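PDB 5F9P: anthrone oxidase-like protein from Streptomyces ambofaciens, which probably acts as a monooxygenase, cleaving a carbon-carbon bond to open ring B of the substrate in the biosynthesis of atypical angucyclines. Local coordinates for residues Thr103-Ser106 and Lys112-Ile115; Pro144-Leu149 and Glu187-Gln192. One frame throughout, in Å; residues are numbered along the deposited sequence.

Contact 1 of 2, residues Thr103-Ser106 and Lys112-Ile115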
loop_
_atom_site.group_PDB
_atom_site.type_symbol
_atom_site.label_atom_id
_atom_site.label_comp_id
_atom_site.label_asym_id
_atom_site.label_seq_id
_atom_site.Cartn_x
_atom_site.Cartn_y
_atom_site.Cartn_z
ATOM N N THR A 103 -10.378 -3.830 8.056
ATOM C CA THR A 103 -9.544 -5.012 7.859
ATOM C C THR A 103 -10.400 -6.275 7.835
ATOM O O THR A 103 -11.464 -6.354 8.460
ATOM C CB THR A 103 -8.441 -5.167 8.940
ATOM O OG1 THR A 103 -9.038 -5.439 10.219
ATOM C CG2 THR A 103 -7.607 -3.911 9.023
ATOM N N LEU A 104 -9.922 -7.259 7.096
ATOM C CA LEU A 104 -10.560 -8.551 7.029
ATOM C C LEU A 104 -9.452 -9.581 6.904
ATOM O O LEU A 104 -8.484 -9.352 6.185
ATOM C CB LEU A 104 -11.469 -8.618 5.804
ATOM C CG LEU A 104 -12.049 -10.012 5.547
ATOM C CD1 LEU A 104 -12.924 -10.442 6.720
ATOM C CD2 LEU A 104 -12.815 -10.063 4.215
ATOM N N THR A 105 -9.559 -10.695 7.624
ATOM C CA THR A 105 -8.622 -11.796 7.413
ATOM C C THR A 105 -9.379 -13.063 7.081
ATOM O O THR A 105 -10.575 -13.166 7.331
ATOM C CB THR A 105 -7.706 -12.088 8.635
ATOM O OG1 THR A 105 -8.487 -12.647 9.701
ATOM C CG2 THR A 105 -6.972 -10.830 9.109
ATOM N N SER A 106 -8.665 -14.031 6.527
ATOM C CA SER A 106 -9.247 -15.319 6.208
ATOM C C SER A 106 -9.949 -15.957 7.407
ATOM O O SER A 106 -10.860 -16.764 7.240
ATOM C CB SER A 106 -8.170 -16.271 5.686
ATOM O OG SER A 106 -8.783 -17.426 5.143
ATOM N N LYS A 112 -6.410 -8.633 12.766
ATOM C CA LYS A 112 -5.203 -7.836 12.535
ATOM C C LYS A 112 -4.362 -8.422 11.405
ATOM O O LYS A 112 -4.319 -9.634 11.180
ATOM C CB LYS A 112 -4.357 -7.686 13.802
ATOM C CG LYS A 112 -5.090 -7.026 14.968
ATOM C CD LYS A 112 -4.144 -6.739 16.133
ATOM C CE LYS A 112 -4.897 -6.356 17.411
ATOM N NZ LYS A 112 -5.665 -5.081 17.285
ATOM N N ILE A 113 -3.680 -7.537 10.700
ATOM C CA ILE A 113 -2.951 -7.921 9.520
ATOM C C ILE A 113 -1.469 -7.685 9.757
ATOM O O ILE A 113 -1.081 -6.676 10.338
ATOM C CB ILE A 113 -3.494 -7.122 8.319
ATOM C CG1 ILE A 113 -4.907 -7.637 7.998
ATOM C CG2 ILE A 113 -2.552 -7.215 7.135
ATOM C CD1 ILE A 113 -5.695 -6.812 7.004
ATOM N N GLU A 114 -0.651 -8.644 9.347
ATOM C CA GLU A 114 0.786 -8.505 9.462
ATOM C C GLU A 114 1.420 -8.455 8.087
ATOM O O GLU A 114 1.087 -9.254 7.217
ATOM C CB GLU A 114 1.382 -9.674 10.239
ATOM C CG GLU A 114 2.885 -9.534 10.428
ATOM C CD GLU A 114 3.470 -10.552 11.398
ATOM O OE1 GLU A 114 2.769 -11.538 11.746
ATOM O OE2 GLU A 114 4.637 -10.360 11.811
ATOM N N ILE A 115 2.347 -7.524 7.902
ATOM C CA ILE A 115 3.103 -7.436 6.657
ATOM C C ILE A 115 4.603 -7.595 6.930
ATOM O O ILE A 115 5.103 -7.153 7.964
ATOM C CB ILE A 115 2.823 -6.108 5.928
ATOM C CG1 ILE A 115 3.218 -4.910 6.802
ATOM C CG2 ILE A 115 1.348 -6.042 5.540
ATOM C CD1 ILE A 115 3.264 -3.566 6.039
#
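Thr103 meets Ile113 through carbon alone: its CB lies 3.7 Å from Ile113 CD1, while its CG2 passes the same methyl slightly farther off. The hydroxyl takes no part in this contact. With chi1 at 67°, OG1 sits between the backbone N and the carbonyl carbon and hydrogen-bonds to Gly111 O, just before segment 112-115. Leu104 has CB directed away from Ile113, and its carbonyl O approaches CD1 at 3.9 Å. Its backbone pairs instead with His158 of strand 155-167, which places segment 103-106 in the barrel sheet. Thr105 turns back toward the second segment and brings CG2 to 3.6 Å from Lys112 O and 4.0 Å from Ile113 CG1; its OG1 is bonded to Ala108 N in the loop that follows.

The branch of Ile113 that does the touching is CG1-CD1. It runs extended alongside the two threonines, in the opposite direction to each, so that CD1 comes up to Thr103 and CG1 to Thr105. Ala157, Val159 and Gln179 on two further barrel strands also touch Ile113, whose backbone pairs with Ile3.

No hydrogen bond crosses between the segments, and only 177 Å² is buried between them. Between these two segments the attachment is van der Waals contact alone; strand 113-114 has a polar tie to the barrel elsewhere, from Glu114 O to Gln179 NE2, while the threonine hydroxyls serve the connecting loop.

Contact 2 of 2, residues Pro144-Leu149 and Glu187-Gln192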
loop_
_atom_site.group_PDB
_atom_site.type_symbol
_atom_site.label_atom_id
_atom_site.label_comp_id
_atom_site.label_asym_id
_atom_site.label_seq_id
_atom_site.Cartn_x
_atom_site.Cartn_y
_atom_site.Cartn_z
ATOM N N PRO A 144 -16.622 -3.896 4.264
ATOM C CA PRO A 144 -17.737 -4.774 4.671
ATOM C C PRO A 144 -18.381 -5.452 3.469
ATOM O O PRO A 144 -18.811 -6.597 3.564
ATOM C CB PRO A 144 -18.730 -3.805 5.325
ATOM C CG PRO A 144 -17.893 -2.647 5.783
ATOM C CD PRO A 144 -16.760 -2.525 4.795
ATOM N N GLY A 145 -18.436 -4.751 2.342
ATOM C CA GLY A 145 -19.026 -5.298 1.127
ATOM C C GLY A 145 -18.354 -6.562 0.614
ATOM O O GLY A 145 -18.967 -7.352 -0.118
ATOM N N GLN A 146 -17.094 -6.764 0.993
ATOM C CA GLN A 146 -16.341 -7.917 0.514
ATOM C C GLN A 146 -16.006 -8.958 1.593
ATOM O O GLN A 146 -14.959 -9.608 1.555
ATOM C CB GLN A 146 -15.079 -7.459 -0.214
ATOM C CG GLN A 146 -15.389 -6.549 -1.401
ATOM C CD GLN A 146 -14.218 -6.414 -2.351
ATOM O OE1 GLN A 146 -14.234 -6.966 -3.449
ATOM N NE2 GLN A 146 -13.204 -5.666 -1.938
ATOM N N ALA A 147 -16.909 -9.124 2.548
ATOM C CA ALA A 147 -16.736 -10.159 3.556
ATOM C C ALA A 147 -16.535 -11.532 2.897
ATOM O O ALA A 147 -15.871 -12.399 3.458
ATOM C CB ALA A 147 -17.935 -10.180 4.510
ATOM N N PHE A 148 -17.088 -11.725 1.701
ATOM C CA PHE A 148 -16.988 -13.021 1.029
ATOM C C PHE A 148 -15.536 -13.432 0.781
ATOM O O PHE A 148 -15.247 -14.611 0.595
ATOM C CB PHE A 148 -17.723 -13.006 -0.322
ATOM C CG PHE A 148 -17.056 -12.134 -1.347
ATOM C CD1 PHE A 148 -17.383 -10.788 -1.453
ATOM C CD2 PHE A 148 -16.065 -12.650 -2.174
ATOM C CE1 PHE A 148 -16.749 -9.971 -2.387
ATOM C CE2 PHE A 148 -15.427 -11.842 -3.104
ATOM C CZ PHE A 148 -15.767 -10.499 -3.211
ATOM N N LEU A 149 -14.630 -12.458 0.739
ATOM C CA LEU A 149 -13.232 -12.740 0.408
ATOM C C LEU A 149 -12.629 -13.781 1.345
ATOM O O LEU A 149 -11.837 -14.613 0.923
ATOM C CB LEU A 149 -12.390 -11.465 0.445
ATOM C CG LEU A 149 -12.476 -10.469 -0.718
ATOM C CD1 LEU A 149 -11.721 -9.206 -0.332
ATOM C CD2 LEU A 149 -11.926 -11.079 -2.010
ATOM N N GLU A 187 -4.516 -14.748 -9.260
ATOM C CA GLU A 187 -4.970 -14.617 -10.639
ATOM C C GLU A 187 -6.173 -15.522 -10.913
ATOM O O GLU A 187 -7.040 -15.180 -11.715
ATOM C CB GLU A 187 -3.818 -14.866 -11.616
ATOM C CG GLU A 187 -2.677 -13.880 -11.416
ATOM C CD GLU A 187 -1.553 -14.075 -12.402
ATOM O OE1 GLU A 187 -1.386 -15.205 -12.893
ATOM O OE2 GLU A 187 -0.837 -13.094 -12.688
ATOM N N ALA A 188 -6.232 -16.661 -10.226
ATOM C CA ALA A 188 -7.414 -17.515 -10.306
ATOM C C ALA A 188 -8.657 -16.750 -9.868
ATOM O O ALA A 188 -9.683 -16.790 -10.541
ATOM C CB ALA A 188 -7.234 -18.782 -9.475
ATOM N N TYR A 189 -8.567 -16.055 -8.738
ATOM C CA TYR A 189 -9.664 -15.205 -8.280
ATOM C C TYR A 189 -9.911 -14.033 -9.224
ATOM O O TYR A 189 -11.033 -13.824 -9.685
ATOM C CB TYR A 189 -9.413 -14.683 -6.856
ATOM C CG TYR A 189 -10.422 -13.633 -6.433
ATOM C CD1 TYR A 189 -11.719 -13.991 -6.076
ATOM C CD2 TYR A 189 -10.086 -12.281 -6.408
ATOM C CE1 TYR A 189 -12.655 -13.030 -5.688
ATOM C CE2 TYR A 189 -11.015 -11.317 -6.033
ATOM C CZ TYR A 189 -12.297 -11.696 -5.682
ATOM O OH TYR A 189 -13.211 -10.732 -5.309
ATOM N N ARG A 190 -8.862 -13.268 -9.504
ATOM C CA ARG A 190 -8.970 -12.098 -10.362
ATOM C C ARG A 190 -9.755 -12.421 -11.632
ATOM O O ARG A 190 -10.618 -11.647 -12.056
ATOM C CB ARG A 190 -7.578 -11.591 -10.738
ATOM C CG ARG A 190 -7.563 -10.343 -11.605
ATOM C CD ARG A 190 -6.172 -10.099 -12.194
ATOM N NE ARG A 190 -5.795 -11.146 -13.143
ATOM C CZ ARG A 190 -4.568 -11.312 -13.639
ATOM N NH1 ARG A 190 -3.573 -10.504 -13.270
ATOM N NH2 ARG A 190 -4.330 -12.300 -14.496
ATOM N N ASP A 191 -9.459 -13.580 -12.215
ATOM C CA ASP A 191 -9.932 -13.914 -13.554
ATOM C C ASP A 191 -11.205 -14.757 -13.576
ATOM O O ASP A 191 -11.576 -15.268 -14.633
ATOM C CB ASP A 191 -8.815 -14.607 -14.368
ATOM C CG ASP A 191 -7.639 -13.675 -14.663
ATOM O OD1 ASP A 191 -7.859 -12.446 -14.722
ATOM O OD2 ASP A 191 -6.493 -14.159 -14.823
ATOM N N GLN A 192 -11.873 -14.915 -12.434
ATOM C CA GLN A 192 -13.121 -15.664 -12.413
ATOM C C GLN A 192 -14.047 -15.117 -13.491
ATOM O O GLN A 192 -14.150 -13.902 -13.661
ATOM C CB GLN A 192 -13.822 -15.539 -11.062
ATOM C CG GLN A 192 -13.187 -16.328 -9.938
ATOM C CD GLN A 192 -13.872 -16.096 -8.606
ATOM O OE1 GLN A 192 -14.509 -15.060 -8.386
ATOM N NE2 GLN A 192 -13.740 -17.062 -7.700
#
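Phe148 and Tyr189 meet at the edge of the phenylalanine ring. Tyr189 OH lies near the plane of that ring, 3.3 Å from Phe148 CZ and equally close to CE2, and Tyr189 CE1 lies in plane at 4.0 Å from Phe148 CE2. One face of the Phe148 ring carries Leu149 CG, offset toward the rim. Around the Tyr189 ring, Phe148 CE2 and Leu149 CD2 both approach obliquely, the latter at 3.7 Å from CZ. Both side chains cross the tyrosine at about a right angle, and its hydroxyl end abuts these two neighbours, which also touch each other.

Tyr189 reaches this place because CG stands anti to the backbone N (chi1 171°), throwing the ring off the helix toward segment 144-149. Outside the two segments, Arg201 makes a cation-pi contact with the ring, and Trp180 meets it at about 25° between planes.

Within segment 187-192, apart from the interface, the Arg190 guanidinium has Glu187 CG over one face and grips Asp191 at its edge: NE meets OD1 from above the carboxylate plane, and NH2 bonds to OD2 on its syn side.

The contact thus packs the 3-10 segment after helix 135-142 against the end of helix 183-190, joining two connections between barrel strands in a domain of the antibiotic biosynthesis monooxygenase family, of the dimeric alpha+beta barrel clan.

How the contacts relate
Leu104 joins the two contacts, whose centres are about 15 Å apart. Its side chain leaves contact 1 and packs on the first segment of contact 2: CD2 is 3.4 Å from Gln146 O and 4.0 Å from Leu149 CB. His158 is a second tie, paired through its backbone with Leu104 and touched by the side chains of Gln146 and Leu149. Along the chain they follow in series, 103-115 closing before 144-192 opens. A glycerol, probably from the crystallisation liquor, is hydrogen-bonded to Gln146 NE2, an amide nitrogen that also bonds to Leu142 O, and lies about 3 Å from that side chain at the nearest atoms; by itself it does not establish a substrate site at either contact.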